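Local coordinates for autoinducer 2-binding protein LsrB (Clostridium saccharobutylicum DSM 13864, PDB 6DSP), which binds the quorum-sensing signal autoinducer-2 in a pocket of a periplasmic binding protein fold, at residues A[44-49]-A[301-306]; A[133-138]-A[181-186]; A[259-264]-A[340-345]. All coordinates share one frame; numbering follows the deposited sequence.

Contact 1: A[44-49]-A[301-306]; sequences QKYSEQ and IPTVGT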
loop_
_atom_site.group_PDB
_atom_site.type_symbol
_atom_site.label_atom_id
_atom_site.label_comp_id
_atom_site.label_asym_id
_atom_site.label_seq_id
_atom_site.Cartn_x
_atom_site.Cartn_y
_atom_site.Cartn_z
ATOM N N GLN A 44 -17.762 0.163 -1.322
ATOM C CA GLN A 44 -19.190 0.354 -1.088
ATOM C C GLN A 44 -19.916 0.692 -2.386
ATOM O O GLN A 44 -20.988 0.140 -2.674
ATOM C CB GLN A 44 -19.430 1.454 -0.048
ATOM C CG GLN A 44 -18.921 1.155 1.342
ATOM C CD GLN A 44 -19.464 -0.160 1.900
ATOM O OE1 GLN A 44 -20.658 -0.471 1.747
ATOM N NE2 GLN A 44 -18.624 -0.901 2.594
ATOM N N LYS A 45 -19.365 1.630 -3.177
ATOM C CA LYS A 45 -20.022 2.034 -4.414
ATOM C C LYS A 45 -20.211 0.851 -5.358
ATOM O O LYS A 45 -21.308 0.634 -5.893
ATOM C CB LYS A 45 -19.221 3.142 -5.084
ATOM C CG LYS A 45 -19.822 3.575 -6.414
ATOM C CD LYS A 45 -18.923 4.588 -7.109
ATOM C CE LYS A 45 -18.143 3.937 -8.243
ATOM N NZ LYS A 45 -19.067 3.344 -9.260
ATOM N N TYR A 46 -19.161 0.067 -5.572
ATOM C CA TYR A 46 -19.265 -1.019 -6.536
ATOM C C TYR A 46 -20.113 -2.166 -6.004
ATOM O O TYR A 46 -20.906 -2.752 -6.751
ATOM C CB TYR A 46 -17.871 -1.509 -6.943
ATOM C CG TYR A 46 -17.165 -0.638 -7.944
ATOM C CD1 TYR A 46 -17.326 -0.859 -9.307
ATOM C CD2 TYR A 46 -16.349 0.408 -7.536
ATOM C CE1 TYR A 46 -16.680 -0.050 -10.247
ATOM C CE2 TYR A 46 -15.710 1.213 -8.450
ATOM C CZ TYR A 46 -15.865 0.982 -9.808
ATOM O OH TYR A 46 -15.207 1.800 -10.699
ATOM N N SER A 47 -19.971 -2.517 -4.727
ATOM C CA SER A 47 -20.762 -3.636 -4.223
ATOM C C SER A 47 -22.247 -3.323 -4.259
ATOM O O SER A 47 -23.057 -4.231 -4.441
ATOM C CB SER A 47 -20.323 -4.028 -2.811
ATOM O OG SER A 47 -20.502 -2.966 -1.889
ATOM N N GLU A 48 -22.633 -2.053 -4.100
ATOM C CA GLU A 48 -24.044 -1.709 -4.242
ATOM C C GLU A 48 -24.547 -2.052 -5.637
ATOM O O GLU A 48 -25.675 -2.536 -5.803
ATOM C CB GLU A 48 -24.223 -0.215 -3.985
ATOM C CG GLU A 48 -24.019 0.211 -2.548
ATOM C CD GLU A 48 -25.277 0.068 -1.724
ATOM O OE1 GLU A 48 -25.172 0.049 -0.475
ATOM O OE2 GLU A 48 -26.369 -0.036 -2.328
ATOM N N GLN A 49 -23.728 -1.786 -6.658
ATOM C CA GLN A 49 -24.100 -2.132 -8.022
ATOM C C GLN A 49 -24.068 -3.634 -8.259
ATOM O O GLN A 49 -24.892 -4.153 -9.017
ATOM C CB GLN A 49 -23.175 -1.427 -9.011
ATOM C CG GLN A 49 -23.366 0.071 -9.027
ATOM C CD GLN A 49 -24.824 0.462 -9.232
ATOM O OE1 GLN A 49 -25.449 0.083 -10.229
ATOM N NE2 GLN A 49 -25.379 1.205 -8.277
ATOM N N ILE A 301 -15.043 -8.766 -14.342
ATOM C CA ILE A 301 -15.635 -8.072 -13.201
ATOM C C ILE A 301 -16.546 -6.977 -13.751
ATOM O O ILE A 301 -16.036 -6.002 -14.325
ATOM C CB ILE A 301 -14.551 -7.492 -12.286
ATOM C CG1 ILE A 301 -13.653 -8.627 -11.776
ATOM C CG2 ILE A 301 -15.183 -6.700 -11.153
ATOM C CD1 ILE A 301 -12.558 -8.164 -10.848
ATOM N N PRO A 302 -17.867 -7.086 -13.595
ATOM C CA PRO A 302 -18.774 -6.144 -14.267
ATOM C C PRO A 302 -18.425 -4.700 -13.937
ATOM O O PRO A 302 -18.223 -4.343 -12.776
ATOM C CB PRO A 302 -20.151 -6.522 -13.713
ATOM C CG PRO A 302 -20.012 -7.926 -13.260
ATOM C CD PRO A 302 -18.590 -8.065 -12.773
ATOM N N THR A 303 -18.361 -3.867 -14.978
ATOM C CA THR A 303 -18.063 -2.429 -14.934
ATOM C C THR A 303 -16.619 -2.092 -14.576
ATOM O O THR A 303 -16.279 -0.900 -14.505
ATOM C CB THR A 303 -19.040 -1.609 -14.071
ATOM O OG1 THR A 303 -18.709 -1.748 -12.682
ATOM C CG2 THR A 303 -20.469 -2.070 -14.300
ATOM N N VAL A 304 -15.763 -3.082 -14.346
ATOM C CA VAL A 304 -14.349 -2.865 -14.088
ATOM C C VAL A 304 -13.497 -3.347 -15.251
ATOM O O VAL A 304 -12.683 -2.598 -15.787
ATOM C CB VAL A 304 -13.917 -3.531 -12.766
ATOM C CG1 VAL A 304 -12.406 -3.423 -12.613
ATOM C CG2 VAL A 304 -14.633 -2.872 -11.602
ATOM N N GLY A 305 -13.688 -4.584 -15.667
ATOM C CA GLY A 305 -12.989 -5.152 -16.791
ATOM C C GLY A 305 -12.574 -6.566 -16.470
ATOM O O GLY A 305 -12.928 -7.127 -15.427
ATOM N N THR A 306 -11.818 -7.142 -17.391
ATOM C CA THR A 306 -11.390 -8.526 -17.288
ATOM C C THR A 306 -10.040 -8.566 -16.595
ATOM O O THR A 306 -9.123 -7.826 -16.960
ATOM C CB THR A 306 -11.283 -9.125 -18.689
ATOM O OG1 THR A 306 -12.574 -9.095 -19.296
ATOM C CG2 THR A 306 -10.801 -10.546 -18.606
#
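Thr303 OG1, which lies at the edge of the Tyr46 ring, donates a 2.6 Å hydrogen bond to Pro302 O. Trp50 NE1, from the end of helix 34-50, donates to the same carbonyl oxygen, so two groups grip it. The setting is a hairpin with a classic beta bulge, formed where strand 298-301 turns back into strand 305-311 at the margin of the mixed sheet in the N-terminal lobe of this periplasmic binding protein. Val304 and Gly305 both face Ile301, whose carbonyl oxygen accepts from each: the bond from Val304 N to Ile301 O measures 2.9 Å and the one from Gly305 N to Ile301 O 3.1 Å. These two bonds fix the turn that carries Thr303 and Val304 out to helix 34-50. Thr303 has a positive phi (70°), and its hydroxyl is placed between the backbone N and carbonyl carbon (chi1 79°). From there Thr303 OG1 reaches back to the preceding carbonyl while staying near the plane of the Tyr46 ring, 3.6 Å from Tyr46 CE1.

The apolar part of the contact falls to Val304 CG2, which approaches the Tyr46 ring obliquely near CE1 and CD1. Trp50 touches Tyr46, Ile301 and Val304 and so links the helix with the hairpin, while Ile275 and Ala278 of helix 273-288 also pack on Tyr46. Lys45 NZ lies 4.0 Å above the plane of the Tyr46 ring, offset toward its rim. The nearest apolar approach is 3.7 Å, between Tyr46 CE1 and Val304 CG2.

Contact 2: A[133-138]-A[181-186]; sequences MLVQMG and SKYPNW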
loop_
_atom_site.group_PDB
_atom_site.type_symbol
_atom_site.label_atom_id
_atom_site.label_comp_id
_atom_site.label_asym_id
_atom_site.label_seq_id
_atom_site.Cartn_x
_atom_site.Cartn_y
_atom_site.Cartn_z
ATOM N N MET A 133 9.269 2.810 -9.086
ATOM C CA MET A 133 8.450 4.014 -9.174
ATOM C C MET A 133 8.820 5.000 -8.075
ATOM O O MET A 133 8.957 6.202 -8.347
ATOM C CB MET A 133 6.978 3.623 -9.054
ATOM C CG MET A 133 6.026 4.799 -9.105
ATOM S SD MET A 133 4.372 4.124 -8.818
ATOM C CE MET A 133 3.404 5.644 -8.827
ATOM N N LEU A 134 8.991 4.521 -6.832
ATOM C CA LEU A 134 9.373 5.409 -5.730
ATOM C C LEU A 134 10.691 6.111 -6.017
ATOM O O LEU A 134 10.801 7.344 -5.878
ATOM C CB LEU A 134 9.451 4.611 -4.428
ATOM C CG LEU A 134 8.063 4.213 -3.913
ATOM C CD1 LEU A 134 8.258 3.023 -3.008
ATOM C CD2 LEU A 134 7.387 5.342 -3.138
ATOM N N VAL A 135 11.699 5.344 -6.434
ATOM C CA VAL A 135 13.007 5.924 -6.706
ATOM C C VAL A 135 12.934 6.908 -7.867
ATOM O O VAL A 135 13.548 7.985 -7.815
ATOM C CB VAL A 135 14.039 4.809 -6.961
ATOM C CG1 VAL A 135 15.367 5.430 -7.350
ATOM C CG2 VAL A 135 14.162 3.909 -5.721
ATOM N N GLN A 136 12.167 6.568 -8.919
ATOM C CA GLN A 136 12.069 7.449 -10.084
ATOM C C GLN A 136 11.388 8.765 -9.741
ATOM O O GLN A 136 11.790 9.826 -10.232
ATOM C CB GLN A 136 11.321 6.746 -11.215
ATOM C CG GLN A 136 11.251 7.604 -12.471
ATOM C CD GLN A 136 12.622 7.751 -13.126
ATOM O OE1 GLN A 136 13.340 6.765 -13.324
ATOM N NE2 GLN A 136 12.996 8.981 -13.454
ATOM N N MET A 137 10.337 8.726 -8.909
ATOM C CA MET A 137 9.727 9.983 -8.483
ATOM C C MET A 137 10.721 10.824 -7.717
ATOM O O MET A 137 10.790 12.039 -7.917
ATOM C CB MET A 137 8.523 9.700 -7.589
ATOM C CG MET A 137 7.335 9.094 -8.339
ATOM S SD MET A 137 5.803 9.045 -7.382
ATOM C CE MET A 137 6.264 7.963 -6.058
ATOM N N GLY A 138 11.505 10.190 -6.843
ATOM C CA GLY A 138 12.531 10.920 -6.107
ATOM C C GLY A 138 13.566 11.524 -7.033
ATOM O O GLY A 138 13.931 12.692 -6.884
ATOM N N SER A 181 22.209 -0.523 -7.705
ATOM C CA SER A 181 22.611 -0.847 -9.070
ATOM C C SER A 181 22.743 0.399 -9.944
ATOM O O SER A 181 23.739 0.568 -10.665
ATOM C CB SER A 181 21.571 -1.792 -9.671
ATOM O OG SER A 181 21.910 -2.123 -11.003
ATOM N N LYS A 182 21.738 1.266 -9.924
ATOM C CA LYS A 182 21.663 2.376 -10.857
ATOM C C LYS A 182 22.316 3.640 -10.313
ATOM O O LYS A 182 22.859 4.436 -11.080
ATOM C CB LYS A 182 20.198 2.636 -11.221
ATOM C CG LYS A 182 20.021 3.410 -12.527
ATOM C CD LYS A 182 18.549 3.576 -12.879
ATOM C CE LYS A 182 18.352 4.310 -14.202
ATOM N NZ LYS A 182 18.620 3.451 -15.376
ATOM N N TYR A 183 22.263 3.853 -9.003
ATOM C CA TYR A 183 22.770 5.073 -8.377
ATOM C C TYR A 183 23.717 4.689 -7.254
ATOM O O TYR A 183 23.469 4.992 -6.085
ATOM C CB TYR A 183 21.605 5.911 -7.853
ATOM C CG TYR A 183 20.589 6.196 -8.918
ATOM C CD1 TYR A 183 20.930 6.950 -10.026
ATOM C CD2 TYR A 183 19.298 5.700 -8.831
ATOM C CE1 TYR A 183 20.018 7.200 -11.014
ATOM C CE2 TYR A 183 18.372 5.956 -9.817
ATOM C CZ TYR A 183 18.748 6.701 -10.913
ATOM O OH TYR A 183 17.863 6.965 -11.923
ATOM N N PRO A 184 24.829 4.028 -7.583
ATOM C CA PRO A 184 25.772 3.600 -6.530
ATOM C C PRO A 184 26.342 4.738 -5.709
ATOM O O PRO A 184 26.808 4.479 -4.594
ATOM C CB PRO A 184 26.871 2.871 -7.301
ATOM C CG PRO A 184 26.817 3.503 -8.677
ATOM C CD PRO A 184 25.340 3.735 -8.929
ATOM N N ASN A 185 26.305 5.983 -6.205
ATOM C CA ASN A 185 26.816 7.107 -5.436
ATOM C C ASN A 185 25.869 7.557 -4.330
ATOM O O ASN A 185 26.293 8.270 -3.417
ATOM C CB ASN A 185 27.128 8.308 -6.348
ATOM C CG ASN A 185 28.249 8.029 -7.320
ATOM O OD1 ASN A 185 28.992 7.061 -7.171
ATOM N ND2 ASN A 185 28.395 8.900 -8.308
ATOM N N TRP A 186 24.599 7.164 -4.380
ATOM C CA TRP A 186 23.700 7.573 -3.313
ATOM C C TRP A 186 24.114 6.909 -2.008
ATOM O O TRP A 186 24.676 5.803 -1.990
ATOM C CB TRP A 186 22.262 7.187 -3.652
ATOM C CG TRP A 186 21.616 7.935 -4.803
ATOM C CD1 TRP A 186 22.236 8.649 -5.800
ATOM C CD2 TRP A 186 20.213 8.011 -5.079
ATOM N NE1 TRP A 186 21.307 9.166 -6.660
ATOM C CE2 TRP A 186 20.052 8.792 -6.241
ATOM C CE3 TRP A 186 19.065 7.501 -4.444
ATOM C CZ2 TRP A 186 18.792 9.051 -6.797
ATOM C CZ3 TRP A 186 17.828 7.765 -4.996
ATOM C CH2 TRP A 186 17.689 8.529 -6.145
HETATM O O HOH W 1 15.306 5.949 -11.761
#
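Just after Lys182, whose CG lies over one face of the Tyr183 ring, Tyr183 is the first residue to leave helical geometry at the end of helix 166-182 and brings its CE2 to 3.9 Å from Val135 CG1. The methyl meets the ring obliquely. Trp186 CZ2 covers the face opposite Lys182, 3.9 Å above the Tyr183 plane and offset toward the rim. The phenol end is reached through water: a single water lies in the ring plane, 2.8 Å from Tyr183 OH, and donates to Gln136 OE1 over 2.6 Å. Gln136 NE2 is bound to Asp140 OD1, which helps fix the rotation of the amide that receives the water.

Tyr183 to Trp186 then form a type I beta turn, closed by a 3.0 Å bond from Trp186 N to Tyr183 O. It belongs to the beta-alpha-beta unit of the C-terminal lobe, in which strand 155-160, helix 166-182 and strand 187-195 follow one another beside helix 127-144. Through Pro184 and Asn185, whose ND2 is bound to Lys151 O, the turn folds the tryptophan back on the tyrosine, and Tyr183 CB sits 3.4 Å above the indole plane. The six-membered part of the Trp186 indole points at helix 127-144. With chi1 at 176° the CG1 branch of Val135 is the one that touches both rings, and Val135 CG1 is 4.1 Å from both Trp186 CZ3 and Trp186 CH2, while Trp186 NE1 is satisfied by Pro149 O.

Contact 3: A[259-264]-A[340-345]; sequences YCNDGI and DNMNNY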
loop_
_atom_site.group_PDB
_atom_site.type_symbol
_atom_site.label_atom_id
_atom_site.label_comp_id
_atom_site.label_asym_id
_atom_site.label_seq_id
_atom_site.Cartn_x
_atom_site.Cartn_y
_atom_site.Cartn_z
ATOM N N TYR A 259 -0.336 20.216 0.894
ATOM C CA TYR A 259 1.123 20.227 0.963
ATOM C C TYR A 259 1.725 20.571 -0.386
ATOM O O TYR A 259 2.732 21.284 -0.464
ATOM C CB TYR A 259 1.667 18.866 1.426
ATOM C CG TYR A 259 1.331 18.529 2.872
ATOM C CD1 TYR A 259 1.727 19.371 3.914
ATOM C CD2 TYR A 259 0.587 17.371 3.201
ATOM C CE1 TYR A 259 1.386 19.092 5.229
ATOM C CE2 TYR A 259 0.258 17.066 4.523
ATOM C CZ TYR A 259 0.656 17.942 5.531
ATOM O OH TYR A 259 0.296 17.633 6.816
ATOM N N CYS A 260 1.139 20.051 -1.457
ATOM C CA CYS A 260 1.674 20.341 -2.779
ATOM C C CYS A 260 1.419 21.796 -3.171
ATOM O O CYS A 260 2.330 22.487 -3.670
ATOM C CB CYS A 260 1.095 19.316 -3.772
ATOM S SG CYS A 260 1.793 19.453 -5.423
ATOM N N ASN A 261 0.213 22.301 -2.882
ATOM C CA ASN A 261 -0.096 23.710 -3.162
ATOM C C ASN A 261 0.786 24.650 -2.345
ATOM O O ASN A 261 1.097 25.762 -2.796
ATOM C CB ASN A 261 -1.573 24.008 -2.881
ATOM C CG ASN A 261 -2.485 23.476 -3.970
ATOM O OD1 ASN A 261 -2.124 23.493 -5.145
ATOM N ND2 ASN A 261 -3.667 23.022 -3.594
ATOM N N ASP A 262 1.200 24.227 -1.156
ATOM C CA ASP A 262 2.065 25.041 -0.308
ATOM C C ASP A 262 3.538 24.855 -0.634
ATOM O O ASP A 262 4.390 25.400 0.081
ATOM C CB ASP A 262 1.833 24.705 1.172
ATOM C CG ASP A 262 0.490 25.196 1.667
ATOM O OD1 ASP A 262 -0.108 26.019 0.946
ATOM O OD2 ASP A 262 0.036 24.769 2.763
ATOM N N GLY A 263 3.855 24.070 -1.668
ATOM C CA GLY A 263 5.224 23.932 -2.132
ATOM C C GLY A 263 6.079 23.021 -1.291
ATOM O O GLY A 263 7.310 23.082 -1.384
ATOM N N ILE A 264 5.473 22.159 -0.468
ATOM C CA ILE A 264 6.264 21.336 0.429
ATOM C C ILE A 264 6.854 20.149 -0.317
ATOM O O ILE A 264 7.942 19.680 0.042
ATOM C CB ILE A 264 5.423 20.861 1.643
ATOM C CG1 ILE A 264 4.762 22.045 2.350
ATOM C CG2 ILE A 264 6.287 20.036 2.609
ATOM C CD1 ILE A 264 5.761 23.081 2.814
ATOM N N ASP A 340 0.237 19.529 -11.446
ATOM C CA ASP A 340 -0.363 19.674 -12.771
ATOM C C ASP A 340 -1.510 18.705 -13.022
ATOM O O ASP A 340 -2.338 18.967 -13.898
ATOM C CB ASP A 340 0.706 19.487 -13.846
ATOM C CG ASP A 340 1.715 20.598 -13.854
ATOM O OD1 ASP A 340 1.366 21.717 -13.401
ATOM O OD2 ASP A 340 2.850 20.343 -14.311
ATOM N N ASN A 341 -1.589 17.583 -12.295
ATOM C CA ASN A 341 -2.716 16.673 -12.474
ATOM C C ASN A 341 -3.472 16.328 -11.200
ATOM O O ASN A 341 -4.513 15.662 -11.301
ATOM C CB ASN A 341 -2.280 15.372 -13.167
ATOM C CG ASN A 341 -1.336 14.535 -12.304
ATOM O OD1 ASN A 341 -0.838 15.013 -11.290
ATOM N ND2 ASN A 341 -1.113 13.269 -12.678
ATOM N N MET A 342 -2.996 16.736 -10.008
ATOM C CA MET A 342 -3.622 16.246 -8.777
ATOM C C MET A 342 -5.088 16.650 -8.685
ATOM O O MET A 342 -5.893 15.941 -8.060
ATOM C CB MET A 342 -2.855 16.736 -7.545
ATOM C CG MET A 342 -2.958 18.243 -7.336
ATOM S SD MET A 342 -1.830 18.748 -6.033
ATOM C CE MET A 342 -2.388 20.437 -5.759
ATOM N N ASN A 343 -5.461 17.772 -9.288
ATOM C CA ASN A 343 -6.835 18.240 -9.181
ATOM C C ASN A 343 -7.775 17.494 -10.110
ATOM O O ASN A 343 -8.988 17.736 -10.065
ATOM C CB ASN A 343 -6.900 19.753 -9.407
ATOM C CG ASN A 343 -6.164 20.509 -8.333
ATOM O OD1 ASN A 343 -6.349 20.239 -7.143
ATOM N ND2 ASN A 343 -5.290 21.423 -8.737
ATOM N N ASN A 344 -7.251 16.570 -10.913
ATOM C CA ASN A 344 -8.105 15.694 -11.701
ATOM C C ASN A 344 -8.656 14.542 -10.881
ATOM O O ASN A 344 -9.446 13.752 -11.404
ATOM C CB ASN A 344 -7.330 15.136 -12.902
ATOM C CG ASN A 344 -6.854 16.219 -13.843
ATOM O OD1 ASN A 344 -7.403 17.320 -13.862
ATOM N ND2 ASN A 344 -5.842 15.907 -14.646
ATOM N N TYR A 345 -8.246 14.410 -9.623
ATOM C CA TYR A 345 -8.613 13.269 -8.806
ATOM C C TYR A 345 -9.345 13.755 -7.565
ATOM O O TYR A 345 -9.125 14.873 -7.089
ATOM C CB TYR A 345 -7.347 12.484 -8.392
ATOM C CG TYR A 345 -6.579 11.987 -9.587
ATOM C CD1 TYR A 345 -5.631 12.777 -10.214
ATOM C CD2 TYR A 345 -6.827 10.729 -10.116
ATOM C CE1 TYR A 345 -4.966 12.323 -11.338
ATOM C CE2 TYR A 345 -6.154 10.268 -11.219
ATOM C CZ TYR A 345 -5.238 11.076 -11.845
ATOM O OH TYR A 345 -4.561 10.609 -12.957
HETATM O O HOH W 2 -5.922 21.883 -4.981
HETATM O O HOH W 3 -3.687 23.472 -7.320
#
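Met342 pushes its sulfur against Cys260, with Met342 SD 3.7 Å from both Cys260 CB and Cys260 SG. Although its CG occupies the crowded position between the backbone N and carbonyl carbon (chi1 68°), the chain beyond is fully extended and carries the methyl on to Asn261. There Met342 CE lies over a face of the Asn261 amide, shifted to the oxygen side, a close 3.1 Å from Asn261 OD1. Trp268 of strand 268-270 touches both Cys260 and Met342, which are buried.

On the exposed side, where Asn261 and Asn343 lie, two waters join the side chains of these residues. One accepts from Asn261 ND2 at 2.9 Å and donates to Asn343 OD1 at 2.7 Å. The other works in the reverse sense, donating to Asn261 OD1 at 2.7 Å and accepting from Asn343 ND2 at 3.0 Å. Each amide thus uses both its oxygen and its nitrogen, and the water pair holds the two turned to each other.

In this way the C-terminal segment after strand 335-337 packs on the last turn of helix 257-261, which ends at Gly263 in a Schellman motif with Ile264 N bound to Tyr259 O.

Overall arrangement
From the N terminus, helix 34-50 opens contact 1, which closes only at 301-306, after the chain has passed through the second lobe and returned. Contact 1 stays within the N-terminal lobe, joining its first helix to the edge hairpin of the mixed sheet. Contact 2 is nested inside that long loop and ties helix 127-144 to the turn that follows helix 166-182 in the other lobe; the two contacts lie on opposite sides of the chain's centre, their own centres about 37 Å apart. Contact 3 opens at 259-264, after contact 2 has closed, and ends at 340-345, beyond contact 1. It thus crosses contact 1, bringing the C-terminal segment back to the second lobe.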